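Local structure of TsrE (Streptomyces laurentii, 7CWW) at residues S4-Q18 and P53-E67. The protein probably acts as a cyclase in the biosynthesis of a thiopeptide antibiotic. Sequence-based numbering, arbitrary orientation.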
loop_
_atom_site.group_PDB
_atom_site.type_symbol
_atom_site.label_atom_id
_atom_site.label_comp_id
_atom_site.label_asym_id
_atom_site.label_seq_id
_atom_site.Cartn_x
_atom_site.Cartn_y
_atom_site.Cartn_z
ATOM N N SER A 4 18.024 -25.038 -5.368
ATOM C CA SER A 4 16.678 -24.497 -5.484
ATOM C C SER A 4 16.603 -23.573 -6.687
ATOM O O SER A 4 17.501 -22.762 -6.911
ATOM C CB SER A 4 16.278 -23.743 -4.219
ATOM O OG SER A 4 15.850 -24.644 -3.216
ATOM N N GLU A 5 15.512 -23.681 -7.436
ATOM C CA GLU A 5 15.268 -22.848 -8.605
ATOM C C GLU A 5 14.089 -21.918 -8.364
ATOM O O GLU A 5 13.074 -22.298 -7.765
ATOM C CB GLU A 5 15.000 -23.682 -9.853
ATOM C CG GLU A 5 16.241 -24.260 -10.493
ATOM C CD GLU A 5 15.959 -24.850 -11.857
ATOM O OE1 GLU A 5 14.904 -25.501 -12.012
ATOM O OE2 GLU A 5 16.785 -24.658 -12.776
ATOM N N GLN A 6 14.238 -20.694 -8.853
ATOM C CA GLN A 6 13.182 -19.698 -8.761
ATOM C C GLN A 6 12.029 -20.077 -9.689
ATOM O O GLN A 6 12.246 -20.309 -10.881
ATOM C CB GLN A 6 13.753 -18.331 -9.127
ATOM C CG GLN A 6 12.904 -17.166 -8.719
ATOM C CD GLN A 6 12.405 -17.279 -7.301
ATOM O OE1 GLN A 6 11.213 -17.483 -7.077
ATOM N NE2 GLN A 6 13.308 -17.135 -6.331
ATOM N N LYS A 7 10.815 -20.179 -9.148
ATOM C CA LYS A 7 9.627 -20.448 -9.949
ATOM C C LYS A 7 8.671 -19.267 -9.864
ATOM O O LYS A 7 8.669 -18.524 -8.883
ATOM C CB LYS A 7 8.899 -21.733 -9.493
ATOM C CG LYS A 7 9.815 -22.902 -9.194
ATOM C CD LYS A 7 10.441 -23.474 -10.457
ATOM C CE LYS A 7 11.336 -24.658 -10.108
ATOM N NZ LYS A 7 11.834 -25.359 -11.320
ATOM N N ASP A 8 7.836 -19.118 -10.892
ATOM C CA ASP A 8 6.945 -17.967 -11.041
ATOM C C ASP A 8 5.769 -18.404 -11.902
ATOM O O ASP A 8 5.955 -18.768 -13.066
ATOM C CB ASP A 8 7.692 -16.769 -11.672
ATOM C CG ASP A 8 6.808 -15.520 -11.838
ATOM O OD1 ASP A 8 5.752 -15.412 -11.206
ATOM O OD2 ASP A 8 7.188 -14.622 -12.614
ATOM N N LEU A 9 4.567 -18.380 -11.331
ATOM C CA LEU A 9 3.369 -18.870 -12.004
ATOM C C LEU A 9 2.323 -17.772 -11.946
ATOM O O LEU A 9 2.103 -17.198 -10.878
ATOM C CB LEU A 9 2.845 -20.153 -11.322
ATOM C CG LEU A 9 1.421 -20.606 -11.631
ATOM C CD1 LEU A 9 1.296 -20.827 -13.138
ATOM C CD2 LEU A 9 1.080 -21.889 -10.888
ATOM N N THR A 10 1.686 -17.468 -13.076
ATOM C CA THR A 10 0.636 -16.457 -13.100
ATOM C C THR A 10 -0.662 -17.099 -13.572
ATOM O O THR A 10 -0.669 -17.915 -14.503
ATOM C CB THR A 10 1.003 -15.231 -13.979
ATOM O OG1 THR A 10 1.251 -15.626 -15.329
ATOM C CG2 THR A 10 2.263 -14.502 -13.421
ATOM N N VAL A 11 -1.753 -16.758 -12.891
ATOM C CA VAL A 11 -3.059 -17.350 -13.137
ATOM C C VAL A 11 -4.034 -16.220 -13.407
ATOM O O VAL A 11 -4.399 -15.478 -12.482
ATOM C CB VAL A 11 -3.540 -18.203 -11.961
ATOM C CG1 VAL A 11 -4.736 -19.069 -12.417
ATOM C CG2 VAL A 11 -2.372 -19.036 -11.410
ATOM N N SER A 12 -4.461 -16.093 -14.666
ATOM C CA SER A 12 -5.222 -14.934 -15.138
ATOM C C SER A 12 -6.708 -15.243 -15.042
ATOM O O SER A 12 -7.330 -15.733 -15.985
ATOM C CB SER A 12 -4.804 -14.576 -16.561
ATOM O OG SER A 12 -3.524 -13.959 -16.541
ATOM N N VAL A 13 -7.280 -14.962 -13.878
ATOM C CA VAL A 13 -8.700 -15.179 -13.599
ATOM C C VAL A 13 -9.219 -13.993 -12.813
ATOM O O VAL A 13 -8.428 -13.202 -12.260
ATOM C CB VAL A 13 -8.935 -16.480 -12.804
ATOM C CG1 VAL A 13 -8.468 -17.687 -13.601
ATOM C CG2 VAL A 13 -8.219 -16.398 -11.452
ATOM N N PRO A 14 -10.555 -13.805 -12.756
ATOM C CA PRO A 14 -11.114 -12.658 -12.028
ATOM C C PRO A 14 -10.608 -12.546 -10.591
ATOM O O PRO A 14 -10.196 -13.553 -10.004
ATOM C CB PRO A 14 -12.625 -12.937 -12.059
ATOM C CG PRO A 14 -12.823 -13.714 -13.336
ATOM C CD PRO A 14 -11.618 -14.601 -13.421
ATOM N N TRP A 15 -10.650 -11.333 -10.018
ATOM C CA TRP A 15 -10.126 -11.110 -8.668
ATOM C C TRP A 15 -10.740 -12.064 -7.649
ATOM O O TRP A 15 -10.041 -12.580 -6.770
ATOM C CB TRP A 15 -10.380 -9.668 -8.220
ATOM C CG TRP A 15 -9.801 -8.609 -9.107
ATOM C CD1 TRP A 15 -10.496 -7.757 -9.932
ATOM C CD2 TRP A 15 -8.420 -8.260 -9.243
ATOM N NE1 TRP A 15 -9.626 -6.916 -10.586
ATOM C CE2 TRP A 15 -8.346 -7.194 -10.172
ATOM C CE3 TRP A 15 -7.234 -8.746 -8.676
ATOM C CZ2 TRP A 15 -7.131 -6.600 -10.540
ATOM C CZ3 TRP A 15 -6.022 -8.159 -9.044
ATOM C CH2 TRP A 15 -5.984 -7.094 -9.969
ATOM N N SER A 16 -12.056 -12.275 -7.713
ATOM C CA SER A 16 -12.699 -13.110 -6.700
ATOM C C SER A 16 -12.241 -14.561 -6.814
ATOM O O SER A 16 -12.085 -15.253 -5.798
ATOM C CB SER A 16 -14.216 -13.020 -6.831
ATOM O OG SER A 16 -14.636 -13.607 -8.055
ATOM N N VAL A 17 -12.014 -15.032 -8.044
ATOM C CA VAL A 17 -11.541 -16.395 -8.254
ATOM C C VAL A 17 -10.097 -16.539 -7.784
ATOM O O VAL A 17 -9.712 -17.593 -7.260
ATOM C CB VAL A 17 -11.708 -16.780 -9.733
ATOM C CG1 VAL A 17 -11.204 -18.204 -9.990
ATOM C CG2 VAL A 17 -13.171 -16.649 -10.147
ATOM N N GLN A 18 -9.278 -15.491 -7.946
ATOM C CA GLN A 18 -7.931 -15.516 -7.379
ATOM C C GLN A 18 -7.978 -15.790 -5.889
ATOM O O GLN A 18 -7.145 -16.528 -5.355
ATOM C CB GLN A 18 -7.212 -14.188 -7.619
ATOM C CG GLN A 18 -6.976 -13.853 -9.090
ATOM C CD GLN A 18 -6.397 -12.474 -9.218
ATOM O OE1 GLN A 18 -5.846 -11.945 -8.251
ATOM N NE2 GLN A 18 -6.519 -11.872 -10.403
ATOM N N PRO A 53 -6.752 -9.361 -14.813
ATOM C CA PRO A 53 -6.167 -9.570 -13.478
ATOM C C PRO A 53 -5.514 -10.942 -13.357
ATOM O O PRO A 53 -5.959 -11.914 -13.976
ATOM C CB PRO A 53 -7.379 -9.461 -12.543
ATOM C CG PRO A 53 -8.408 -8.685 -13.319
ATOM C CD PRO A 53 -8.188 -9.032 -14.767
ATOM N N PHE A 54 -4.454 -11.034 -12.545
ATOM C CA PHE A 54 -3.866 -12.347 -12.334
ATOM C C PHE A 54 -3.272 -12.473 -10.938
ATOM O O PHE A 54 -2.855 -11.490 -10.311
ATOM C CB PHE A 54 -2.806 -12.709 -13.402
ATOM C CG PHE A 54 -1.591 -11.803 -13.428
ATOM C CD1 PHE A 54 -0.449 -12.116 -12.695
ATOM C CD2 PHE A 54 -1.562 -10.682 -14.252
ATOM C CE1 PHE A 54 0.692 -11.298 -12.742
ATOM C CE2 PHE A 54 -0.435 -9.867 -14.314
ATOM C CZ PHE A 54 0.698 -10.178 -13.563
ATOM N N LEU A 55 -3.304 -13.710 -10.449
ATOM C CA LEU A 55 -2.613 -14.127 -9.241
ATOM C C LEU A 55 -1.236 -14.644 -9.629
ATOM O O LEU A 55 -1.116 -15.494 -10.523
ATOM C CB LEU A 55 -3.405 -15.228 -8.533
ATOM C CG LEU A 55 -2.780 -15.884 -7.302
ATOM C CD1 LEU A 55 -2.723 -14.864 -6.152
ATOM C CD2 LEU A 55 -3.568 -17.129 -6.891
ATOM N N ARG A 56 -0.206 -14.111 -8.987
ATOM C CA ARG A 56 1.172 -14.550 -9.198
ATOM C C ARG A 56 1.618 -15.349 -7.984
ATOM O O ARG A 56 1.473 -14.884 -6.849
ATOM C CB ARG A 56 2.126 -13.362 -9.415
ATOM C CG ARG A 56 3.602 -13.789 -9.603
ATOM C CD ARG A 56 4.589 -12.617 -9.611
ATOM N NE ARG A 56 4.210 -11.590 -10.593
ATOM C CZ ARG A 56 4.415 -11.690 -11.905
ATOM N NH1 ARG A 56 5.005 -12.764 -12.427
ATOM N NH2 ARG A 56 4.030 -10.709 -12.707
ATOM N N LEU A 57 2.178 -16.537 -8.218
ATOM C CA LEU A 57 2.746 -17.347 -7.144
ATOM C C LEU A 57 4.238 -17.471 -7.392
ATOM O O LEU A 57 4.661 -17.954 -8.445
ATOM C CB LEU A 57 2.075 -18.722 -7.067
ATOM C CG LEU A 57 0.561 -18.592 -6.833
ATOM C CD1 LEU A 57 -0.190 -19.885 -7.059
ATOM C CD2 LEU A 57 0.290 -18.060 -5.424
ATOM N N ARG A 58 5.035 -17.005 -6.442
ATOM C CA ARG A 58 6.481 -17.012 -6.585
ATOM C C ARG A 58 7.085 -17.836 -5.461
ATOM O O ARG A 58 6.763 -17.630 -4.289
ATOM C CB ARG A 58 7.049 -15.596 -6.581
ATOM C CG ARG A 58 8.449 -15.540 -7.108
ATOM C CD ARG A 58 8.745 -14.189 -7.681
ATOM N NE ARG A 58 10.175 -14.022 -7.853
ATOM C CZ ARG A 58 10.822 -14.289 -8.982
ATOM N NH1 ARG A 58 12.134 -14.097 -9.053
ATOM N NH2 ARG A 58 10.155 -14.733 -10.039
ATOM N N PHE A 59 7.950 -18.773 -5.820
ATOM C CA PHE A 59 8.473 -19.692 -4.831
ATOM C C PHE A 59 9.750 -20.299 -5.384
ATOM O O PHE A 59 9.938 -20.383 -6.599
ATOM C CB PHE A 59 7.455 -20.791 -4.473
ATOM C CG PHE A 59 6.849 -21.495 -5.672
ATOM C CD1 PHE A 59 5.725 -20.987 -6.302
ATOM C CD2 PHE A 59 7.394 -22.675 -6.151
ATOM C CE1 PHE A 59 5.166 -21.639 -7.391
ATOM C CE2 PHE A 59 6.842 -23.326 -7.240
ATOM C CZ PHE A 59 5.729 -22.813 -7.861
ATOM N N ALA A 60 10.625 -20.713 -4.478
ATOM C CA ALA A 60 11.873 -21.368 -4.836
ATOM C C ALA A 60 11.767 -22.842 -4.471
ATOM O O ALA A 60 11.476 -23.181 -3.321
ATOM C CB ALA A 60 13.061 -20.721 -4.122
ATOM N N SER A 61 12.005 -23.710 -5.445
ATOM C CA SER A 61 11.840 -25.134 -5.233
ATOM C C SER A 61 12.854 -25.884 -6.074
ATOM O O SER A 61 13.191 -25.466 -7.183
ATOM C CB SER A 61 10.421 -25.595 -5.586
ATOM O OG SER A 61 10.345 -27.010 -5.602
ATOM N N ARG A 62 13.331 -26.996 -5.531
ATOM C CA ARG A 62 14.167 -27.915 -6.284
ATOM C C ARG A 62 13.368 -28.762 -7.270
ATOM O O ARG A 62 13.952 -29.311 -8.211
ATOM C CB ARG A 62 14.919 -28.821 -5.308
ATOM C CG ARG A 62 13.989 -29.589 -4.372
ATOM C CD ARG A 62 13.920 -28.963 -2.986
ATOM N NE ARG A 62 15.081 -29.301 -2.166
ATOM C CZ ARG A 62 15.267 -30.481 -1.578
ATOM N NH1 ARG A 62 14.368 -31.449 -1.720
ATOM N NH2 ARG A 62 16.356 -30.696 -0.848
ATOM N N SER A 63 12.049 -28.858 -7.094
ATOM C CA SER A 63 11.260 -29.839 -7.820
ATOM C C SER A 63 10.421 -29.168 -8.897
ATOM O O SER A 63 9.736 -28.174 -8.618
ATOM C CB SER A 63 10.353 -30.618 -6.852
ATOM O OG SER A 63 9.290 -31.268 -7.528
ATOM N N PRO A 64 10.456 -29.670 -10.135
ATOM C CA PRO A 64 9.529 -29.169 -11.157
ATOM C C PRO A 64 8.088 -29.574 -10.903
ATOM O O PRO A 64 7.185 -28.995 -11.523
ATOM C CB PRO A 64 10.052 -29.797 -12.463
ATOM C CG PRO A 64 11.338 -30.482 -12.116
ATOM C CD PRO A 64 11.306 -30.755 -10.641
ATOM N N SER A 65 7.849 -30.528 -10.003
ATOM C CA SER A 65 6.493 -31.011 -9.780
ATOM C C SER A 65 5.608 -29.956 -9.123
ATOM O O SER A 65 4.388 -29.975 -9.320
ATOM C CB SER A 65 6.533 -32.285 -8.928
ATOM O OG SER A 65 6.997 -33.394 -9.688
ATOM N N VAL A 66 6.194 -29.018 -8.368
ATOM C CA VAL A 66 5.383 -28.113 -7.555
ATOM C C VAL A 66 4.532 -27.209 -8.436
ATOM O O VAL A 66 3.321 -27.074 -8.229
ATOM C CB VAL A 66 6.269 -27.280 -6.611
ATOM C CG1 VAL A 66 5.404 -26.286 -5.860
ATOM C CG2 VAL A 66 7.010 -28.180 -5.644
ATOM N N GLU A 67 5.162 -26.548 -9.410
ATOM C CA GLU A 67 4.417 -25.683 -10.311
ATOM C C GLU A 67 3.384 -26.473 -11.102
ATOM O O GLU A 67 2.278 -25.986 -11.361
ATOM C CB GLU A 67 5.385 -24.980 -11.264
ATOM C CG GLU A 67 4.748 -23.943 -12.132
ATOM C CD GLU A 67 5.755 -23.288 -13.053
ATOM O OE1 GLU A 67 6.962 -23.616 -12.929
ATOM O OE2 GLU A 67 5.335 -22.464 -13.899
HETATM O O HOH W 1 8.249 -20.957 -13.287
#
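Glu5 to Val11 pair antiparallel with Leu55 to Ser61 in a three-stranded sheet, where strand 52-61 runs between edge strands 5-11 and 39-49. Eight backbone hydrogen bonds join Glu5, Lys7, Leu9 and Val11 to Ser61, Phe59, Leu57 and Leu55, two for each pair. The sheet face with Leu9, Val11, Leu55, Leu57 and Phe59 is tightly packed: helix 65-78 meets Leu9, Val11 and Phe59, while Ala26 of helix 15-35 touches Leu57. On this face Lys7 CB sits over the Phe59 ring, 3.8 Å from its centroid and offset toward the rim, in a CH-pi contact.

The other face is polar in its middle. Asp8 has CG anti to its backbone N (chi1 -179°), which swings the carboxylate across to Arg56. Arg56 NH1 donates to the syn lone pair of Asp8 OD1 at 3.0 Å, nearly in the guanidinium plane, and lies 2.9 Å from Asp8 OD2. The carboxylate and guanidinium planes are turned 45° apart. Tyr90 also bonds Asp8 OD2, and Glu47 pairs with Arg56 NE, so both charges have second partners. Arg58 NH2 adds a long salt bridge to Asp8 OD2. Thr10 CG2 covers one face of the Arg56 guanidinium, 3.4 Å from NH1.

The sheet end near Ser4, Glu5, Gln6 and Arg62 is looser and largely open to solvent. Ser4, Glu5 and Arg62 are poorly ordered there. Water 1 accepts from Asp8 N and donates to Glu67 OE1, tying the strand to helix 65-78. At the far end, where helix 15-35 begins, Gln18 NE2 bonds Val13 O. Beside it, Pro53 CB stands over the six-membered ring of Trp15, 3.4 Å from the ring centroid.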